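Local atomic coordinates of envelope glycoprotein (PDB entry 5ZKX), a protein that probably drives fusion of the viral and host membranes during entry, as a trimeric class III fusion glycoprotein of the gp64 family, here in its postfusion form. Residues A[38-50]-A[183-196]. Numbering follows the deposited sequence.
Sequences QDRGKNFIIGYRA and WTDGEFSYLYSPKV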
loop_
_atom_site.group_PDB
_atom_site.type_symbol
_atom_site.label_atom_id
_atom_site.label_comp_id
_atom_site.label_asym_id
_atom_site.label_seq_id
_atom_site.Cartn_x
_atom_site.Cartn_y
_atom_site.Cartn_z
ATOM N N GLN A 38 -15.505 -10.440 16.268
ATOM C CA GLN A 38 -15.707 -11.040 14.957
ATOM C C GLN A 38 -17.116 -11.609 14.812
ATOM O O GLN A 38 -17.668 -12.203 15.742
ATOM C CB GLN A 38 -14.665 -12.132 14.724
ATOM C CG GLN A 38 -14.741 -12.800 13.371
ATOM C CD GLN A 38 -14.283 -14.240 13.423
ATOM O OE1 GLN A 38 -14.880 -15.117 12.802
ATOM N NE2 GLN A 38 -13.219 -14.495 14.176
ATOM N N ASP A 39 -17.695 -11.414 13.630
ATOM C CA ASP A 39 -19.004 -11.960 13.285
ATOM C C ASP A 39 -19.004 -12.247 11.792
ATOM O O ASP A 39 -18.767 -11.337 10.992
ATOM C CB ASP A 39 -20.126 -10.986 13.652
ATOM C CG ASP A 39 -21.503 -11.581 13.448
ATOM O OD1 ASP A 39 -21.937 -12.385 14.302
ATOM O OD2 ASP A 39 -22.149 -11.251 12.430
ATOM N N ARG A 40 -19.268 -13.496 11.419
ATOM C CA ARG A 40 -19.098 -13.957 10.048
ATOM C C ARG A 40 -20.433 -14.054 9.323
ATOM O O ARG A 40 -21.428 -14.518 9.887
ATOM C CB ARG A 40 -18.408 -15.322 10.018
ATOM C CG ARG A 40 -16.958 -15.295 10.452
ATOM C CD ARG A 40 -16.142 -16.337 9.703
ATOM N NE ARG A 40 -14.706 -16.103 9.841
ATOM C CZ ARG A 40 -13.897 -16.843 10.592
ATOM N NH1 ARG A 40 -14.381 -17.870 11.280
ATOM N NH2 ARG A 40 -12.605 -16.555 10.658
ATOM N N GLY A 41 -20.441 -13.632 8.062
ATOM C CA GLY A 41 -21.596 -13.763 7.196
ATOM C C GLY A 41 -22.194 -12.412 6.834
ATOM O O GLY A 41 -21.706 -11.351 7.223
ATOM N N LYS A 42 -23.276 -12.481 6.060
ATOM C CA LYS A 42 -24.048 -11.297 5.686
ATOM C C LYS A 42 -24.876 -10.877 6.893
ATOM O O LYS A 42 -25.913 -11.473 7.191
ATOM C CB LYS A 42 -24.930 -11.582 4.478
ATOM C CG LYS A 42 -24.216 -11.474 3.140
ATOM C CD LYS A 42 -25.174 -11.751 1.995
ATOM C CE LYS A 42 -24.480 -11.642 0.651
ATOM N NZ LYS A 42 -23.169 -10.958 0.768
ATOM N N ASN A 43 -24.416 -9.842 7.592
ATOM C CA ASN A 43 -25.016 -9.411 8.848
ATOM C C ASN A 43 -25.446 -7.952 8.816
ATOM O O ASN A 43 -25.873 -7.420 9.845
ATOM C CB ASN A 43 -24.031 -9.634 9.996
ATOM C CG ASN A 43 -22.635 -9.130 9.669
ATOM O OD1 ASN A 43 -22.462 -8.242 8.833
ATOM N ND2 ASN A 43 -21.632 -9.699 10.323
ATOM N N PHE A 44 -25.343 -7.293 7.666
ATOM C CA PHE A 44 -25.589 -5.864 7.542
ATOM C C PHE A 44 -26.518 -5.620 6.364
ATOM O O PHE A 44 -26.250 -6.088 5.252
ATOM C CB PHE A 44 -24.275 -5.105 7.347
ATOM C CG PHE A 44 -24.360 -3.644 7.667
ATOM C CD1 PHE A 44 -25.006 -3.205 8.805
ATOM C CD2 PHE A 44 -23.769 -2.707 6.838
ATOM C CE1 PHE A 44 -25.074 -1.863 9.105
ATOM C CE2 PHE A 44 -23.835 -1.362 7.136
ATOM C CZ PHE A 44 -24.488 -0.941 8.270
ATOM N N ILE A 45 -27.604 -4.892 6.608
ATOM C CA ILE A 45 -28.566 -4.536 5.573
ATOM C C ILE A 45 -28.633 -3.021 5.483
ATOM O O ILE A 45 -28.762 -2.335 6.505
ATOM C CB ILE A 45 -29.958 -5.130 5.852
ATOM C CG1 ILE A 45 -29.847 -6.617 6.200
ATOM C CG2 ILE A 45 -30.860 -4.946 4.641
ATOM C CD1 ILE A 45 -31.185 -7.312 6.324
ATOM N N ILE A 46 -28.528 -2.500 4.265
ATOM C CA ILE A 46 -28.627 -1.071 4.000
ATOM C C ILE A 46 -29.757 -0.857 3.008
ATOM O O ILE A 46 -29.798 -1.509 1.958
ATOM C CB ILE A 46 -27.309 -0.491 3.454
ATOM C CG1 ILE A 46 -26.144 -0.846 4.374
ATOM C CG2 ILE A 46 -27.417 1.019 3.305
ATOM C CD1 ILE A 46 -24.837 -0.219 3.950
ATOM N N GLY A 47 -30.668 0.039 3.345
ATOM C CA GLY A 47 -31.770 0.373 2.460
ATOM C C GLY A 47 -31.994 1.865 2.416
ATOM O O GLY A 47 -31.965 2.542 3.443
ATOM N N TYR A 48 -32.206 2.380 1.212
ATOM C CA TYR A 48 -32.530 3.784 1.034
ATOM C C TYR A 48 -33.847 3.918 0.284
ATOM O O TYR A 48 -34.268 3.016 -0.443
ATOM C CB TYR A 48 -31.412 4.537 0.297
ATOM C CG TYR A 48 -31.222 4.170 -1.155
ATOM C CD1 TYR A 48 -31.896 4.851 -2.159
ATOM C CD2 TYR A 48 -30.343 3.164 -1.526
ATOM C CE1 TYR A 48 -31.715 4.527 -3.486
ATOM C CE2 TYR A 48 -30.153 2.835 -2.854
ATOM C CZ TYR A 48 -30.841 3.520 -3.829
ATOM O OH TYR A 48 -30.657 3.198 -5.152
ATOM N N ARG A 49 -34.498 5.059 0.488
ATOM C CA ARG A 49 -35.738 5.371 -0.200
ATOM C C ARG A 49 -35.968 6.871 -0.133
ATOM O O ARG A 49 -35.736 7.494 0.906
ATOM C CB ARG A 49 -36.933 4.628 0.408
ATOM C CG ARG A 49 -38.271 5.036 -0.188
ATOM C CD ARG A 49 -39.400 4.174 0.336
ATOM N NE ARG A 49 -39.530 4.251 1.787
ATOM C CZ ARG A 49 -40.207 3.370 2.514
ATOM N NH1 ARG A 49 -40.809 2.350 1.919
ATOM N NH2 ARG A 49 -40.280 3.505 3.832
ATOM N N ALA A 50 -36.417 7.441 -1.247
ATOM C CA ALA A 50 -36.790 8.846 -1.305
ATOM C C ALA A 50 -37.792 9.026 -2.436
ATOM O O ALA A 50 -38.010 8.126 -3.252
ATOM C CB ALA A 50 -35.568 9.747 -1.507
ATOM N N TRP A 183 -30.211 2.152 12.753
ATOM C CA TRP A 183 -30.217 3.609 12.749
ATOM C C TRP A 183 -30.558 4.117 11.355
ATOM O O TRP A 183 -30.612 3.361 10.382
ATOM C CB TRP A 183 -28.883 4.183 13.245
ATOM C CG TRP A 183 -27.778 4.228 12.237
ATOM C CD1 TRP A 183 -27.470 5.263 11.406
ATOM C CD2 TRP A 183 -26.809 3.205 11.979
ATOM N NE1 TRP A 183 -26.376 4.946 10.637
ATOM C CE2 TRP A 183 -25.951 3.687 10.969
ATOM C CE3 TRP A 183 -26.585 1.926 12.501
ATOM C CZ2 TRP A 183 -24.891 2.936 10.469
ATOM C CZ3 TRP A 183 -25.533 1.181 12.003
ATOM C CH2 TRP A 183 -24.699 1.688 10.998
ATOM N N THR A 184 -30.782 5.427 11.279
ATOM C CA THR A 184 -31.275 6.094 10.083
ATOM C C THR A 184 -30.484 7.375 9.862
ATOM O O THR A 184 -30.244 8.131 10.806
ATOM C CB THR A 184 -32.774 6.409 10.225
ATOM O OG1 THR A 184 -33.543 5.232 9.948
ATOM C CG2 THR A 184 -33.189 7.516 9.281
ATOM N N ASP A 185 -30.075 7.613 8.615
ATOM C CA ASP A 185 -29.353 8.834 8.250
ATOM C C ASP A 185 -29.886 9.306 6.902
ATOM O O ASP A 185 -29.502 8.772 5.857
ATOM C CB ASP A 185 -27.846 8.600 8.198
ATOM C CG ASP A 185 -27.047 9.897 8.238
ATOM O OD1 ASP A 185 -27.609 10.966 7.918
ATOM O OD2 ASP A 185 -25.849 9.847 8.587
ATOM N N GLY A 186 -30.762 10.304 6.932
ATOM C CA GLY A 186 -31.307 10.848 5.699
ATOM C C GLY A 186 -32.114 9.810 4.948
ATOM O O GLY A 186 -33.117 9.290 5.446
ATOM N N GLU A 187 -31.672 9.497 3.726
ATOM C CA GLU A 187 -32.356 8.512 2.894
ATOM C C GLU A 187 -32.141 7.088 3.379
ATOM O O GLU A 187 -32.968 6.217 3.094
ATOM C CB GLU A 187 -31.865 8.610 1.448
ATOM C CG GLU A 187 -32.686 9.504 0.545
ATOM C CD GLU A 187 -32.102 9.607 -0.857
ATOM O OE1 GLU A 187 -31.750 10.730 -1.278
ATOM O OE2 GLU A 187 -31.993 8.567 -1.537
ATOM N N PHE A 188 -31.053 6.833 4.094
ATOM C CA PHE A 188 -30.579 5.479 4.325
ATOM C C PHE A 188 -30.967 4.984 5.709
ATOM O O PHE A 188 -31.071 5.755 6.665
ATOM C CB PHE A 188 -29.060 5.406 4.160
ATOM C CG PHE A 188 -28.583 5.738 2.773
ATOM C CD1 PHE A 188 -28.285 4.733 1.870
ATOM C CD2 PHE A 188 -28.425 7.055 2.376
ATOM C CE1 PHE A 188 -27.844 5.037 0.598
ATOM C CE2 PHE A 188 -27.985 7.362 1.107
ATOM C CZ PHE A 188 -27.696 6.353 0.217
ATOM N N SER A 189 -31.183 3.676 5.799
ATOM C CA SER A 189 -31.379 2.980 7.059
ATOM C C SER A 189 -30.417 1.804 7.111
ATOM O O SER A 189 -30.230 1.096 6.115
ATOM C CB SER A 189 -32.828 2.495 7.223
ATOM O OG SER A 189 -33.696 3.572 7.536
ATOM N N TYR A 190 -29.802 1.604 8.273
ATOM C CA TYR A 190 -28.788 0.578 8.460
ATOM C C TYR A 190 -29.207 -0.352 9.586
ATOM O O TYR A 190 -29.583 0.108 10.669
ATOM C CB TYR A 190 -27.431 1.198 8.775
ATOM C CG TYR A 190 -27.010 2.300 7.833
ATOM C CD1 TYR A 190 -26.175 2.037 6.761
ATOM C CD2 TYR A 190 -27.438 3.606 8.025
ATOM C CE1 TYR A 190 -25.781 3.039 5.904
ATOM C CE2 TYR A 190 -27.051 4.613 7.175
ATOM C CZ TYR A 190 -26.222 4.324 6.114
ATOM O OH TYR A 190 -25.829 5.328 5.260
ATOM N N LEU A 191 -29.134 -1.655 9.329
ATOM C CA LEU A 191 -29.427 -2.675 10.325
ATOM C C LEU A 191 -28.290 -3.686 10.359
ATOM O O LEU A 191 -27.939 -4.268 9.326
ATOM C CB LEU A 191 -30.749 -3.380 10.024
ATOM C CG LEU A 191 -31.128 -4.492 10.998
ATOM C CD1 LEU A 191 -31.536 -3.910 12.344
ATOM C CD2 LEU A 191 -32.235 -5.353 10.412
ATOM N N TYR A 192 -27.722 -3.892 11.543
ATOM C CA TYR A 192 -26.630 -4.834 11.752
ATOM C C TYR A 192 -27.090 -5.889 12.746
ATOM O O TYR A 192 -27.405 -5.567 13.897
ATOM C CB TYR A 192 -25.382 -4.109 12.256
ATOM C CG TYR A 192 -24.252 -5.013 12.683
ATOM C CD1 TYR A 192 -23.905 -5.130 14.019
ATOM C CD2 TYR A 192 -23.524 -5.736 11.751
ATOM C CE1 TYR A 192 -22.873 -5.946 14.418
ATOM C CE2 TYR A 192 -22.486 -6.556 12.141
ATOM C CZ TYR A 192 -22.165 -6.656 13.479
ATOM O OH TYR A 192 -21.134 -7.469 13.886
ATOM N N SER A 193 -27.133 -7.145 12.303
ATOM C CA SER A 193 -27.689 -8.242 13.091
ATOM C C SER A 193 -26.651 -9.348 13.233
ATOM O O SER A 193 -26.554 -10.238 12.379
ATOM C CB SER A 193 -28.970 -8.779 12.454
ATOM O OG SER A 193 -29.900 -7.735 12.213
ATOM N N PRO A 194 -25.864 -9.328 14.304
ATOM C CA PRO A 194 -24.889 -10.394 14.538
ATOM C C PRO A 194 -25.506 -11.583 15.263
ATOM O O PRO A 194 -26.535 -11.480 15.936
ATOM C CB PRO A 194 -23.840 -9.705 15.418
ATOM C CG PRO A 194 -24.642 -8.730 16.217
ATOM C CD PRO A 194 -25.774 -8.264 15.321
ATOM N N LYS A 195 -24.842 -12.734 15.112
ATOM C CA LYS A 195 -25.315 -13.951 15.765
ATOM C C LYS A 195 -25.273 -13.808 17.280
ATOM O O LYS A 195 -26.263 -14.074 17.971
ATOM C CB LYS A 195 -24.485 -15.153 15.313
ATOM C CG LYS A 195 -24.083 -15.115 13.848
ATOM C CD LYS A 195 -24.787 -16.198 13.049
ATOM C CE LYS A 195 -24.425 -16.113 11.572
ATOM N NZ LYS A 195 -22.955 -15.955 11.363
ATOM N N VAL A 196 -24.133 -13.383 17.815
ATOM C CA VAL A 196 -23.988 -13.152 19.245
ATOM C C VAL A 196 -23.587 -11.700 19.465
ATOM O O VAL A 196 -22.971 -11.063 18.602
ATOM C CB VAL A 196 -22.964 -14.118 19.878
ATOM C CG1 VAL A 196 -21.543 -13.645 19.615
ATOM C CG2 VAL A 196 -23.229 -14.268 21.367
#
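F44, I46 and Y48 face Y192, Y190 and F188 as non-hydrogen-bonded pairs of an antiparallel strand pairing in a curled antiparallel sheet, a worked example of how one strand can sit in the middle of a sheet: 44-50 bonds to 188-192 along one edge and to strand 134-148 along the other. Helix 79-88 packs on I45 and S189 through L82, helix 422-437 on Y48 and F188 through S430. Strand 188-192 is itself the second arm of a β-hairpin with 183-185, closed by a type II' turn from D185 to F188. The residues between those pairs carry six backbone hydrogen bonds, from S193 N to N43 O (2.8 Å) as far as the longer R49 N to E187 O (3.2 Å), whose donor is tilted from the carbonyl plane.

The face bearing F44, I46 and Y48 is mainly aromatic. Y48 CB lies over the F188 ring, 3.8 Å from its centroid, a CH-π contact, while I46 CG2 reaches the edge of the same ring. With CG set anti to the backbone N (chi1 -160°), the F44 ring swings across to the hairpin, where CZ meets Y190 CB at 3.7 Å and W183 CH2 comes in at the edge of the F44 ring. The E187 side chain lies beside that of Y48, its CD touching A50 CB, and its OE2 makes a salt bridge to R142.

Beyond the strands, D39 OD2 is held within its own segment by N43 ND2, through its anti lone pair (2.7 Å), whereas OD1 reaches across to K195 N, met on the syn side, 26° out of the carboxylate plane.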